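Long-range contacts in L-lysine 6-monooxygenase involved in desferrioxamine biosynthesis (Erwinia amylovora CFBP1430, PDB 5O8P), which catalyses, as an FAD-dependent and probably NADPH-using monooxygenase, the N-hydroxylation of cadaverine in the biosynthesis of the siderophore desferrioxamine: residues G35-Q40 with L114-W119; N120-Y125 with T140-G145; C134-S139 with Q147-A152. One frame throughout, in Å; residues are numbered along the deposited sequence.

Interaction 1 (G35-Q40 with L114-W119); sequences GVFLDQ and LGNLRW. With FAD (flavin-adenine dinucleotide), chain C.
Asp39 holds CG trans to its backbone N (chi1 -168°) and Trp119 turns its indole beside its own N (chi1 -61°), and OD2 of Asp39 thereby meets the ring edge 3.4 Å from Trp119 CZ3, with carboxylate and ring planes 71° apart. OD1 of Asp39 lies 2.7 Å from FAD O3B, a hydroxyl of the adenosine ribose. The backbone N of Ile16 also bonds to OD1, and that of Asn41 to OD2, fixing the carboxylate's rotation. An acidic residue just past the second parallel strand, set against the ribose, is characteristic of the Rossmann-type FAD-binding fold. Here the strand is 35-38, and 117-118 runs parallel along it. Phe37 N donates to Asn116 O (2.9 Å), Arg118 N to Phe37 O (2.7 Å) and Asp39 N to Arg118 O (3.2 Å). On the Phe37 face of the sheet, Leu117 CD2 packs against Phe37 CB at 3.6 Å, while the Asn116 amide runs alongside the phenyl ring and hands its ND2 to Ala24 O and to a water that weakly reaches Gly35 O. Val36 CG2 sits over one face of the Arg118 guanidinium, toward its rim, 4.1 Å from CZ, and Arg118 NE folds back onto Leu117 O at 3.2 Å.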
loop_
_atom_site.group_PDB
_atom_site.type_symbol
_atom_site.label_atom_id
_atom_site.label_comp_id
_atom_site.label_asym_id
_atom_site.label_seq_id
_atom_site.Cartn_x
_atom_site.Cartn_y
_atom_site.Cartn_z
ATOM N N GLY B 35 13.659 6.330 43.252
ATOM C CA GLY B 35 12.347 5.757 43.013
ATOM C C GLY B 35 12.430 4.243 42.956
ATOM O O GLY B 35 13.472 3.673 42.656
ATOM N N VAL B 36 11.323 3.601 43.274
ATOM C CA VAL B 36 11.254 2.162 43.244
ATOM C C VAL B 36 9.864 1.737 42.767
ATOM O O VAL B 36 8.875 2.460 42.964
ATOM C CB VAL B 36 11.602 1.575 44.631
ATOM C CG1 VAL B 36 10.484 1.801 45.630
ATOM C CG2 VAL B 36 11.955 0.104 44.548
ATOM N N PHE B 37 9.810 0.567 42.137
ATOM C CA PHE B 37 8.603 0.072 41.528
ATOM C C PHE B 37 8.291 -1.315 42.040
ATOM O O PHE B 37 9.143 -2.190 41.996
ATOM C CB PHE B 37 8.787 0.025 40.017
ATOM C CG PHE B 37 8.901 1.375 39.387
ATOM C CD1 PHE B 37 7.768 2.056 38.961
ATOM C CD2 PHE B 37 10.143 1.995 39.261
ATOM C CE1 PHE B 37 7.874 3.309 38.391
ATOM C CE2 PHE B 37 10.254 3.259 38.701
ATOM C CZ PHE B 37 9.122 3.902 38.251
ATOM N N LEU B 38 7.053 -1.513 42.483
ATOM C CA LEU B 38 6.596 -2.748 43.112
ATOM C C LEU B 38 5.553 -3.433 42.243
ATOM O O LEU B 38 4.580 -2.802 41.881
ATOM C CB LEU B 38 5.943 -2.408 44.454
ATOM C CG LEU B 38 6.791 -2.104 45.687
ATOM C CD1 LEU B 38 8.170 -1.563 45.370
ATOM C CD2 LEU B 38 6.030 -1.178 46.627
ATOM N N ASP B 39 5.728 -4.719 41.947
ATOM C CA ASP B 39 4.720 -5.509 41.216
ATOM C C ASP B 39 4.591 -6.907 41.835
ATOM O O ASP B 39 5.576 -7.457 42.322
ATOM C CB ASP B 39 5.112 -5.618 39.739
ATOM C CG ASP B 39 3.989 -6.168 38.856
ATOM O OD1 ASP B 39 3.165 -5.370 38.369
ATOM O OD2 ASP B 39 3.930 -7.396 38.641
ATOM N N GLN B 40 3.384 -7.471 41.807
ATOM C CA GLN B 40 3.108 -8.749 42.468
ATOM C C GLN B 40 3.525 -9.989 41.670
ATOM O O GLN B 40 3.764 -11.051 42.254
ATOM C CB GLN B 40 1.644 -8.840 42.879
ATOM C CG GLN B 40 0.654 -9.039 41.766
ATOM C CD GLN B 40 -0.760 -8.760 42.232
ATOM O OE1 GLN B 40 -1.220 -9.247 43.284
ATOM N NE2 GLN B 40 -1.457 -7.969 41.455
ATOM N N LEU B 114 17.051 -3.029 34.286
ATOM C CA LEU B 114 16.784 -2.020 35.302
ATOM C C LEU B 114 17.142 -2.490 36.703
ATOM O O LEU B 114 17.118 -3.685 37.008
ATOM C CB LEU B 114 15.305 -1.607 35.292
ATOM C CG LEU B 114 14.833 -0.739 34.122
ATOM C CD1 LEU B 114 13.316 -0.834 33.953
ATOM C CD2 LEU B 114 15.249 0.697 34.338
ATOM N N GLY B 115 17.462 -1.510 37.545
ATOM C CA GLY B 115 17.703 -1.725 38.961
ATOM C C GLY B 115 16.543 -1.358 39.879
ATOM O O GLY B 115 16.459 -1.863 40.991
ATOM N N ASN B 116 15.645 -0.489 39.424
ATOM C CA ASN B 116 14.615 0.088 40.305
ATOM C C ASN B 116 13.317 -0.713 40.405
ATOM O O ASN B 116 12.338 -0.208 40.953
ATOM C CB ASN B 116 14.322 1.548 39.932
ATOM C CG ASN B 116 14.057 1.751 38.454
ATOM O OD1 ASN B 116 13.990 0.791 37.681
ATOM N ND2 ASN B 116 13.924 3.025 38.043
ATOM N N LEU B 117 13.304 -1.953 39.916
ATOM C CA LEU B 117 12.096 -2.792 39.966
ATOM C C LEU B 117 12.184 -3.823 41.081
ATOM O O LEU B 117 13.240 -4.391 41.277
ATOM C CB LEU B 117 11.893 -3.513 38.626
ATOM C CG LEU B 117 11.910 -2.622 37.383
ATOM C CD1 LEU B 117 11.644 -3.461 36.141
ATOM C CD2 LEU B 117 10.903 -1.479 37.535
ATOM N N ARG B 118 11.078 -4.045 41.790
ATOM C CA ARG B 118 10.971 -5.064 42.830
ATOM C C ARG B 118 9.801 -5.993 42.509
ATOM O O ARG B 118 8.635 -5.657 42.751
ATOM C CB ARG B 118 10.757 -4.417 44.214
ATOM C CG ARG B 118 11.774 -4.864 45.243
ATOM C CD ARG B 118 12.871 -3.851 45.500
ATOM N NE ARG B 118 13.723 -3.592 44.341
ATOM C CZ ARG B 118 14.817 -2.817 44.348
ATOM N NH1 ARG B 118 15.245 -2.218 45.467
ATOM N NH2 ARG B 118 15.500 -2.640 43.223
ATOM N N TRP B 119 10.112 -7.162 41.960
ATOM C CA TRP B 119 9.078 -8.146 41.616
ATOM C C TRP B 119 8.620 -8.940 42.843
ATOM O O TRP B 119 9.192 -8.810 43.919
ATOM C CB TRP B 119 9.587 -9.091 40.520
ATOM C CG TRP B 119 9.936 -8.372 39.263
ATOM C CD1 TRP B 119 11.184 -8.086 38.804
ATOM C CD2 TRP B 119 9.021 -7.802 38.329
ATOM N NE1 TRP B 119 11.108 -7.376 37.634
ATOM C CE2 TRP B 119 9.789 -7.192 37.314
ATOM C CE3 TRP B 119 7.621 -7.753 38.245
ATOM C CZ2 TRP B 119 9.208 -6.542 36.220
ATOM C CZ3 TRP B 119 7.035 -7.104 37.166
ATOM C CH2 TRP B 119 7.828 -6.511 36.163
HETATM P PA FAD C . -0.851 -3.749 33.089
HETATM O O1A FAD C . -0.364 -4.934 32.275
HETATM O O2A FAD C . -2.277 -3.729 33.585
HETATM O O5B FAD C . 0.168 -3.644 34.338
HETATM C C5B FAD C . -0.267 -3.683 35.693
HETATM C C4B FAD C . 0.680 -4.456 36.603
HETATM O O4B FAD C . 0.427 -4.090 37.969
HETATM C C3B FAD C . 0.474 -5.964 36.518
HETATM O O3B FAD C . 1.754 -6.598 36.382
HETATM C C2B FAD C . -0.260 -6.327 37.808
HETATM O O2B FAD C . 0.037 -7.636 38.304
HETATM C C1B FAD C . 0.245 -5.267 38.769
HETATM N N9A FAD C . -0.586 -5.028 39.980
HETATM C C8A FAD C . -1.911 -4.786 40.066
HETATM N N7A FAD C . -2.279 -4.617 41.367
HETATM C C5A FAD C . -1.175 -4.750 42.133
HETATM C C6A FAD C . -0.834 -4.698 43.581
HETATM N N6A FAD C . -1.784 -4.458 44.517
HETATM N N1A FAD C . 0.462 -4.894 43.941
HETATM C C2A FAD C . 1.431 -5.137 43.032
HETATM N N3A FAD C . 1.188 -5.206 41.709
HETATM C C4A FAD C . -0.064 -5.021 41.208
HETATM N N1 FAD C . -2.223 -0.170 23.571
HETATM C C2 FAD C . -1.445 0.345 22.583
HETATM O O2 FAD C . -1.194 1.571 22.609
HETATM N N3 FAD C . -0.935 -0.420 21.592
HETATM C C4 FAD C . -1.173 -1.742 21.518
HETATM O O4 FAD C . -0.696 -2.424 20.590
HETATM C C4X FAD C . -2.015 -2.381 22.560
HETATM N N5 FAD C . -2.288 -3.704 22.545
HETATM C C5X FAD C . -3.063 -4.256 23.510
HETATM C C6 FAD C . -3.313 -5.624 23.441
HETATM C C7 FAD C . -4.099 -6.263 24.398
HETATM C C7M FAD C . -4.358 -7.746 24.300
HETATM C C8 FAD C . -4.679 -5.458 25.513
HETATM C C8M FAD C . -5.531 -6.124 26.559
HETATM C C9 FAD C . -4.437 -4.086 25.588
HETATM C C9A FAD C . -3.644 -3.428 24.630
HETATM N N10 FAD C . -3.363 -2.020 24.667
HETATM C C10 FAD C . -2.549 -1.488 23.628
HETATM C "C1'" FAD C . -3.868 -1.099 25.722
HETATM C "C2'" FAD C . -2.853 -0.896 26.871
HETATM O "O2'" FAD C . -1.536 -0.638 26.341
HETATM C "C3'" FAD C . -2.788 -2.074 27.861
HETATM O "O3'" FAD C . -4.066 -2.279 28.483
HETATM C "C4'" FAD C . -1.735 -1.888 28.962
HETATM O "O4'" FAD C . -1.310 -3.170 29.437
HETATM C "C5'" FAD C . -2.252 -1.074 30.145
HETATM O "O5'" FAD C . -1.142 -0.501 30.838
HETATM P P FAD C . -0.873 -0.852 32.377
HETATM O O1P FAD C . 0.404 -0.155 32.799
HETATM O O2P FAD C . -2.172 -0.521 33.055
HETATM O O3P FAD C . -0.577 -2.439 32.161
HETATM O O HOH W 1 14.405 5.346 39.951
#

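Interaction 2 (N120-Y125 with T140-G145); sequences NTRVEY and TDTVSG. With FAD (flavin-adenine dinucleotide), chain C.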
loop_
_atom_site.group_PDB
_atom_site.type_symbol
_atom_site.label_atom_id
_atom_site.label_comp_id
_atom_site.label_asym_id
_atom_site.label_seq_id
_atom_site.Cartn_x
_atom_site.Cartn_y
_atom_site.Cartn_z
ATOM N N ASN B 120 7.581 -9.754 42.674
ATOM C CA ASN B 120 7.048 -10.610 43.751
ATOM C C ASN B 120 6.692 -9.817 45.018
ATOM O O ASN B 120 6.959 -10.244 46.114
ATOM C CB ASN B 120 8.018 -11.766 44.054
ATOM C CG ASN B 120 8.173 -12.720 42.875
ATOM O OD1 ASN B 120 9.280 -12.913 42.366
ATOM N ND2 ASN B 120 7.053 -13.306 42.414
ATOM N N THR B 121 6.048 -8.673 44.835
ATOM C CA THR B 121 5.736 -7.738 45.913
ATOM C C THR B 121 4.305 -7.221 45.764
ATOM O O THR B 121 4.043 -6.285 45.008
ATOM C CB THR B 121 6.732 -6.560 45.849
ATOM O OG1 THR B 121 8.057 -7.066 45.681
ATOM C CG2 THR B 121 6.678 -5.711 47.089
ATOM N N ARG B 122 3.377 -7.863 46.462
ATOM C CA ARG B 122 1.965 -7.486 46.403
ATOM C C ARG B 122 1.721 -6.413 47.452
ATOM O O ARG B 122 1.903 -6.646 48.642
ATOM C CB ARG B 122 1.060 -8.700 46.650
ATOM C CG ARG B 122 -0.440 -8.434 46.578
ATOM C CD ARG B 122 -1.256 -9.713 46.571
ATOM N NE ARG B 122 -1.117 -10.439 47.845
ATOM C CZ ARG B 122 -0.468 -11.603 48.032
ATOM N NH1 ARG B 122 0.130 -12.258 47.030
ATOM N NH2 ARG B 122 -0.423 -12.135 49.251
ATOM N N VAL B 123 1.329 -5.232 46.999
ATOM C CA VAL B 123 0.932 -4.152 47.901
ATOM C C VAL B 123 -0.445 -4.481 48.447
ATOM O O VAL B 123 -1.350 -4.789 47.670
ATOM C CB VAL B 123 0.908 -2.801 47.173
ATOM C CG1 VAL B 123 0.266 -1.718 48.037
ATOM C CG2 VAL B 123 2.322 -2.418 46.763
ATOM N N GLU B 124 -0.579 -4.425 49.772
ATOM C CA GLU B 124 -1.816 -4.824 50.467
ATOM C C GLU B 124 -2.571 -3.660 51.087
ATOM O O GLU B 124 -3.800 -3.690 51.150
ATOM C CB GLU B 124 -1.547 -5.907 51.531
ATOM C CG GLU B 124 -0.817 -7.119 50.963
ATOM C CD GLU B 124 -1.471 -8.472 51.186
ATOM O OE1 GLU B 124 -2.194 -8.626 52.198
ATOM O OE2 GLU B 124 -1.212 -9.383 50.360
ATOM N N TYR B 125 -1.851 -2.648 51.559
ATOM C CA TYR B 125 -2.465 -1.477 52.182
ATOM C C TYR B 125 -1.555 -0.258 52.013
ATOM O O TYR B 125 -0.327 -0.380 52.006
ATOM C CB TYR B 125 -2.722 -1.766 53.663
ATOM C CG TYR B 125 -3.609 -0.765 54.389
ATOM C CD1 TYR B 125 -4.983 -0.669 54.104
ATOM C CD2 TYR B 125 -3.079 0.066 55.403
ATOM C CE1 TYR B 125 -5.798 0.230 54.792
ATOM C CE2 TYR B 125 -3.880 0.973 56.091
ATOM C CZ TYR B 125 -5.236 1.053 55.787
ATOM O OH TYR B 125 -6.024 1.951 56.473
ATOM N N THR B 140 3.601 -7.451 50.686
ATOM C CA THR B 140 3.748 -8.849 51.091
ATOM C C THR B 140 4.525 -9.547 49.988
ATOM O O THR B 140 4.114 -9.491 48.832
ATOM C CB THR B 140 2.368 -9.528 51.262
ATOM O OG1 THR B 140 1.714 -9.026 52.441
ATOM C CG2 THR B 140 2.482 -11.033 51.388
ATOM N N ASP B 141 5.641 -10.199 50.323
ATOM C CA ASP B 141 6.392 -10.981 49.337
ATOM C C ASP B 141 5.598 -12.224 48.932
ATOM O O ASP B 141 5.237 -13.029 49.785
ATOM C CB ASP B 141 7.777 -11.364 49.861
ATOM C CG ASP B 141 8.641 -12.050 48.801
ATOM O OD1 ASP B 141 9.292 -11.358 47.993
ATOM O OD2 ASP B 141 8.661 -13.295 48.775
ATOM N N THR B 142 5.319 -12.365 47.638
ATOM C CA THR B 142 4.467 -13.428 47.139
ATOM C C THR B 142 5.046 -14.825 47.351
ATOM O O THR B 142 4.299 -15.765 47.590
ATOM C CB THR B 142 4.205 -13.281 45.619
ATOM O OG1 THR B 142 3.753 -11.957 45.305
ATOM C CG2 THR B 142 3.163 -14.312 45.133
ATOM N N VAL B 143 6.366 -14.964 47.237
ATOM C CA VAL B 143 7.021 -16.273 47.360
ATOM C C VAL B 143 7.165 -16.682 48.836
ATOM O O VAL B 143 6.907 -17.838 49.171
ATOM C CB VAL B 143 8.383 -16.322 46.593
ATOM C CG1 VAL B 143 9.268 -17.492 47.012
ATOM C CG2 VAL B 143 8.147 -16.348 45.088
ATOM N N SER B 144 7.573 -15.747 49.694
ATOM C CA SER B 144 7.904 -16.035 51.100
ATOM C C SER B 144 6.881 -15.582 52.152
ATOM O O SER B 144 6.987 -15.963 53.301
ATOM C CB SER B 144 9.252 -15.395 51.443
ATOM O OG SER B 144 9.107 -14.022 51.773
ATOM N N GLY B 145 5.928 -14.735 51.785
ATOM C CA GLY B 145 4.948 -14.189 52.739
ATOM C C GLY B 145 5.409 -13.010 53.581
ATOM O O GLY B 145 4.606 -12.427 54.317
HETATM P PA FAD C . -0.851 -3.749 33.089
HETATM O O1A FAD C . -0.364 -4.934 32.275
HETATM O O2A FAD C . -2.277 -3.729 33.585
HETATM O O5B FAD C . 0.168 -3.644 34.338
HETATM C C5B FAD C . -0.267 -3.683 35.693
HETATM C C4B FAD C . 0.680 -4.456 36.603
HETATM O O4B FAD C . 0.427 -4.090 37.969
HETATM C C3B FAD C . 0.474 -5.964 36.518
HETATM O O3B FAD C . 1.754 -6.598 36.382
HETATM C C2B FAD C . -0.260 -6.327 37.808
HETATM O O2B FAD C . 0.037 -7.636 38.304
HETATM C C1B FAD C . 0.245 -5.267 38.769
HETATM N N9A FAD C . -0.586 -5.028 39.980
HETATM C C8A FAD C . -1.911 -4.786 40.066
HETATM N N7A FAD C . -2.279 -4.617 41.367
HETATM C C5A FAD C . -1.175 -4.750 42.133
HETATM C C6A FAD C . -0.834 -4.698 43.581
HETATM N N6A FAD C . -1.784 -4.458 44.517
HETATM N N1A FAD C . 0.462 -4.894 43.941
HETATM C C2A FAD C . 1.431 -5.137 43.032
HETATM N N3A FAD C . 1.188 -5.206 41.709
HETATM C C4A FAD C . -0.064 -5.021 41.208
HETATM N N1 FAD C . -2.223 -0.170 23.571
HETATM C C2 FAD C . -1.445 0.345 22.583
HETATM O O2 FAD C . -1.194 1.571 22.609
HETATM N N3 FAD C . -0.935 -0.420 21.592
HETATM C C4 FAD C . -1.173 -1.742 21.518
HETATM O O4 FAD C . -0.696 -2.424 20.590
HETATM C C4X FAD C . -2.015 -2.381 22.560
HETATM N N5 FAD C . -2.288 -3.704 22.545
HETATM C C5X FAD C . -3.063 -4.256 23.510
HETATM C C6 FAD C . -3.313 -5.624 23.441
HETATM C C7 FAD C . -4.099 -6.263 24.398
HETATM C C7M FAD C . -4.358 -7.746 24.300
HETATM C C8 FAD C . -4.679 -5.458 25.513
HETATM C C8M FAD C . -5.531 -6.124 26.559
HETATM C C9 FAD C . -4.437 -4.086 25.588
HETATM C C9A FAD C . -3.644 -3.428 24.630
HETATM N N10 FAD C . -3.363 -2.020 24.667
HETATM C C10 FAD C . -2.549 -1.488 23.628
HETATM C "C1'" FAD C . -3.868 -1.099 25.722
HETATM C "C2'" FAD C . -2.853 -0.896 26.871
HETATM O "O2'" FAD C . -1.536 -0.638 26.341
HETATM C "C3'" FAD C . -2.788 -2.074 27.861
HETATM O "O3'" FAD C . -4.066 -2.279 28.483
HETATM C "C4'" FAD C . -1.735 -1.888 28.962
HETATM O "O4'" FAD C . -1.310 -3.170 29.437
HETATM C "C5'" FAD C . -2.252 -1.074 30.145
HETATM O "O5'" FAD C . -1.142 -0.501 30.838
HETATM P P FAD C . -0.873 -0.852 32.377
HETATM O O1P FAD C . 0.404 -0.155 32.799
HETATM O O2P FAD C . -2.172 -0.521 33.055
HETATM O O3P FAD C . -0.577 -2.439 32.161
#
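Arg122 and Thr140 form a hydrogen-bonded antiparallel pair at the close-packed end of this contact: Arg122 N reaches Thr140 O at 3.0 Å and Thr140 N returns to Arg122 O at 2.8 Å. Their side chains run alongside each other on one face. Arg122 stays extended as far as CD and then bends at chi3 (66°), which carries NH2 to 3.8 Å from Thr140 CG2 and lets NE form a salt bridge with Glu124 OE2 (2.7 Å). The carboxylate arm of Glu124 crosses the buried Thr140, Glu124 CG standing 3.5 Å from Thr140 OG1. Toward solvent the strands give way to a turn held by few cross-links. Thr142 N donates to Asn120 O at 3.1 Å, coming from above the carbonyl plane, and Thr142 OG1 bonds to Gln40 O. The exposed turn is braced mostly from within, by an Asx motif in which Asp141 OD2 accepts from Ser144 N through its anti lone pair. On the FAD side of strand 121-129, Val123 N donates to FAD N1A and Val123 O accepts from FAD N6A, both at 3.2 Å. Adenine is thus read along its Watson-Crick edge by uncharged main-chain groups, a recognition that depends on the course of strand 121-129 rather than on side-chain charge.

Interaction 3 (C134-S139 with Q147-A152); sequences CYRVRS and QQEWLA
Trp150 and Ser139 meet through the indole N-H: NE1 donates to Ser139 OG at 3.2 Å, with the hydroxyl oxygen lying in the ring plane and the bond nearly straight (164°). Ser139 holds OG between its backbone N and carbonyl carbon (chi1 87°), which swings it across to the neighbouring strand and the indole edge, where Gln148 CG also packs against it. Val137 adds its carbonyl oxygen to the same ring edge and its CB against Trp150 CB at 4.2 Å. The other face carries charged groups along with Leu151 and Cys134. Arg136 NH1 forms a salt bridge with Glu149 OE1 (2.9 Å), the donor approaching from above the carboxylate plane and tilted from the guanidinium's own plane. Leu151 CD2 lies over one face of that guanidinium, 3.8 Å from NH1, and touches Cys134 SG on its other flank at 3.9 Å. Arg138 runs beside Glu149 and meets it through methylene carbons, CG to CG at 3.8 Å.

Three hydrogen-bonded pairs set this register: Tyr135 with Ala152, Val137 with Trp150, and Ser139 with Gln148. The central pair is joined by Val137 N to Trp150 O (2.8 Å) and by Trp150 N to Val137 O (2.9 Å). Farther out, Asp129 takes Arg136 NH2 in a second salt bridge, so the guanidinium is gripped from two acids, and Tyr135 OH bonds to Arg356. Tyr9 and Ile12 of strand 8-14 cover Trp150, while Val123, a residue of the FAD site, packs on Val137. The two strands form a beta hairpin and, with strand 121-129, an antiparallel three-stranded meander. Such a meander, leading here into the parallel strand 155-157, is consistent with the beta-meander found in the Rossmann-type FAD domain of glutathione-reductase-like flavoproteins.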
loop_
_atom_site.group_PDB
_atom_site.type_symbol
_atom_site.label_atom_id
_atom_site.label_comp_id
_atom_site.label_asym_id
_atom_site.label_seq_id
_atom_site.Cartn_x
_atom_site.Cartn_y
_atom_site.Cartn_z
ATOM N N CYS B 134 4.226 11.607 55.031
ATOM C CA CYS B 134 4.449 10.841 53.809
ATOM C C CYS B 134 3.550 9.595 53.743
ATOM O O CYS B 134 2.763 9.341 54.654
ATOM C CB CYS B 134 5.923 10.451 53.720
ATOM S SG CYS B 134 6.361 9.029 54.742
ATOM N N TYR B 135 3.665 8.839 52.649
ATOM C CA TYR B 135 2.835 7.647 52.423
ATOM C C TYR B 135 3.568 6.369 52.851
ATOM O O TYR B 135 4.781 6.216 52.647
ATOM C CB TYR B 135 2.365 7.570 50.962
ATOM C CG TYR B 135 1.308 8.615 50.641
ATOM C CD1 TYR B 135 -0.037 8.393 50.946
ATOM C CD2 TYR B 135 1.658 9.835 50.072
ATOM C CE1 TYR B 135 -1.009 9.354 50.683
ATOM C CE2 TYR B 135 0.701 10.807 49.810
ATOM C CZ TYR B 135 -0.637 10.566 50.112
ATOM O OH TYR B 135 -1.575 11.541 49.840
ATOM N N ARG B 136 2.809 5.460 53.454
ATOM C CA ARG B 136 3.329 4.202 53.984
ATOM C C ARG B 136 2.665 3.085 53.212
ATOM O O ARG B 136 1.452 2.949 53.282
ATOM C CB ARG B 136 2.980 4.117 55.477
ATOM C CG ARG B 136 3.330 2.825 56.176
ATOM C CD ARG B 136 2.965 2.881 57.663
ATOM N NE ARG B 136 3.626 4.008 58.337
ATOM C CZ ARG B 136 4.910 4.035 58.701
ATOM N NH1 ARG B 136 5.728 2.991 58.480
ATOM N NH2 ARG B 136 5.389 5.133 59.295
ATOM N N VAL B 137 3.453 2.300 52.488
ATOM C CA VAL B 137 2.950 1.248 51.582
ATOM C C VAL B 137 3.310 -0.121 52.147
ATOM O O VAL B 137 4.486 -0.464 52.188
ATOM C CB VAL B 137 3.603 1.386 50.183
ATOM C CG1 VAL B 137 3.218 0.239 49.257
ATOM C CG2 VAL B 137 3.249 2.726 49.568
ATOM N N ARG B 138 2.313 -0.898 52.568
ATOM C CA ARG B 138 2.556 -2.222 53.157
ATOM C C ARG B 138 2.470 -3.305 52.079
ATOM O O ARG B 138 1.412 -3.521 51.479
ATOM C CB ARG B 138 1.578 -2.504 54.303
ATOM C CG ARG B 138 2.126 -3.464 55.367
ATOM C CD ARG B 138 1.155 -3.678 56.531
ATOM N NE ARG B 138 -0.113 -4.267 56.054
ATOM C CZ ARG B 138 -1.359 -3.863 56.359
ATOM N NH1 ARG B 138 -1.587 -2.849 57.201
ATOM N NH2 ARG B 138 -2.398 -4.501 55.816
ATOM N N SER B 139 3.600 -3.973 51.839
ATOM C CA SER B 139 3.696 -5.054 50.862
ATOM C C SER B 139 3.771 -6.427 51.516
ATOM O O SER B 139 3.989 -6.550 52.726
ATOM C CB SER B 139 4.933 -4.862 49.991
ATOM O OG SER B 139 6.085 -5.444 50.573
ATOM N N GLN B 147 6.365 -9.593 55.279
ATOM C CA GLN B 147 5.838 -8.235 55.280
ATOM C C GLN B 147 6.985 -7.237 55.163
ATOM O O GLN B 147 8.052 -7.441 55.733
ATOM C CB GLN B 147 5.055 -7.963 56.573
ATOM C CG GLN B 147 3.895 -8.920 56.836
ATOM C CD GLN B 147 2.789 -8.806 55.809
ATOM O OE1 GLN B 147 2.313 -7.704 55.531
ATOM N NE2 GLN B 147 2.377 -9.933 55.236
ATOM N N GLN B 148 6.765 -6.168 54.408
ATOM C CA GLN B 148 7.694 -5.027 54.367
ATOM C C GLN B 148 6.876 -3.752 54.223
ATOM O O GLN B 148 5.774 -3.776 53.677
ATOM C CB GLN B 148 8.704 -5.128 53.215
ATOM C CG GLN B 148 8.758 -6.471 52.504
ATOM C CD GLN B 148 9.796 -6.515 51.398
ATOM O OE1 GLN B 148 10.845 -5.846 51.474
ATOM N NE2 GLN B 148 9.511 -7.314 50.356
ATOM N N GLU B 149 7.410 -2.650 54.750
ATOM C CA GLU B 149 6.800 -1.325 54.611
ATOM C C GLU B 149 7.752 -0.411 53.870
ATOM O O GLU B 149 8.953 -0.401 54.125
ATOM C CB GLU B 149 6.404 -0.738 55.970
ATOM C CG GLU B 149 5.075 -1.305 56.458
ATOM C CD GLU B 149 4.593 -0.756 57.795
ATOM O OE1 GLU B 149 5.276 0.129 58.399
ATOM O OE2 GLU B 149 3.495 -1.229 58.207
ATOM N N TRP B 150 7.202 0.313 52.909
ATOM C CA TRP B 150 7.960 1.214 52.075
ATOM C C TRP B 150 7.432 2.600 52.368
ATOM O O TRP B 150 6.216 2.809 52.451
ATOM C CB TRP B 150 7.750 0.865 50.611
ATOM C CG TRP B 150 8.019 -0.566 50.281
ATOM C CD1 TRP B 150 7.201 -1.630 50.508
ATOM C CD2 TRP B 150 9.182 -1.090 49.645
ATOM N NE1 TRP B 150 7.784 -2.785 50.053
ATOM C CE2 TRP B 150 9.004 -2.481 49.516
ATOM C CE3 TRP B 150 10.361 -0.514 49.171
ATOM C CZ2 TRP B 150 9.965 -3.311 48.938
ATOM C CZ3 TRP B 150 11.311 -1.328 48.588
ATOM C CH2 TRP B 150 11.112 -2.717 48.478
ATOM N N LEU B 151 8.345 3.543 52.561
ATOM C CA LEU B 151 7.984 4.928 52.814
ATOM C C LEU B 151 8.231 5.738 51.564
ATOM O O LEU B 151 9.168 5.448 50.813
ATOM C CB LEU B 151 8.806 5.459 53.977
ATOM C CG LEU B 151 8.443 4.786 55.302
ATOM C CD1 LEU B 151 9.543 4.911 56.351
ATOM C CD2 LEU B 151 7.120 5.340 55.799
ATOM N N ALA B 152 7.380 6.736 51.329
ATOM C CA ALA B 152 7.492 7.556 50.117
ATOM C C ALA B 152 6.676 8.834 50.161
ATOM O O ALA B 152 5.548 8.864 50.675
ATOM C CB ALA B 152 7.080 6.750 48.892
#

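All three contacts belong to one mixed sheet. Interaction 1 is the most buried of the three, a parallel strand pair beside the ribose of FAD; interactions 2 and 3 are antiparallel, partly exposed, and share strand 134-141. Interaction 1 passes directly into interaction 2, where Asp39 O lies 2.8 Å from Thr121 N, so the ribose and adenine of the same adenosine half are met by two chain segments that lie side by side, the end of 35-40 and the start of strand 121-129. The middle strand then joins interactions 2 and 3 through a classic beta bulge at Glu124 and Tyr125 facing Arg138. Trp150 packs against Arg118, Leu38 and Val36, linking interactions 3 and 1. Interaction 3 alone touches no FAD, and carries a salt bridge between its strands.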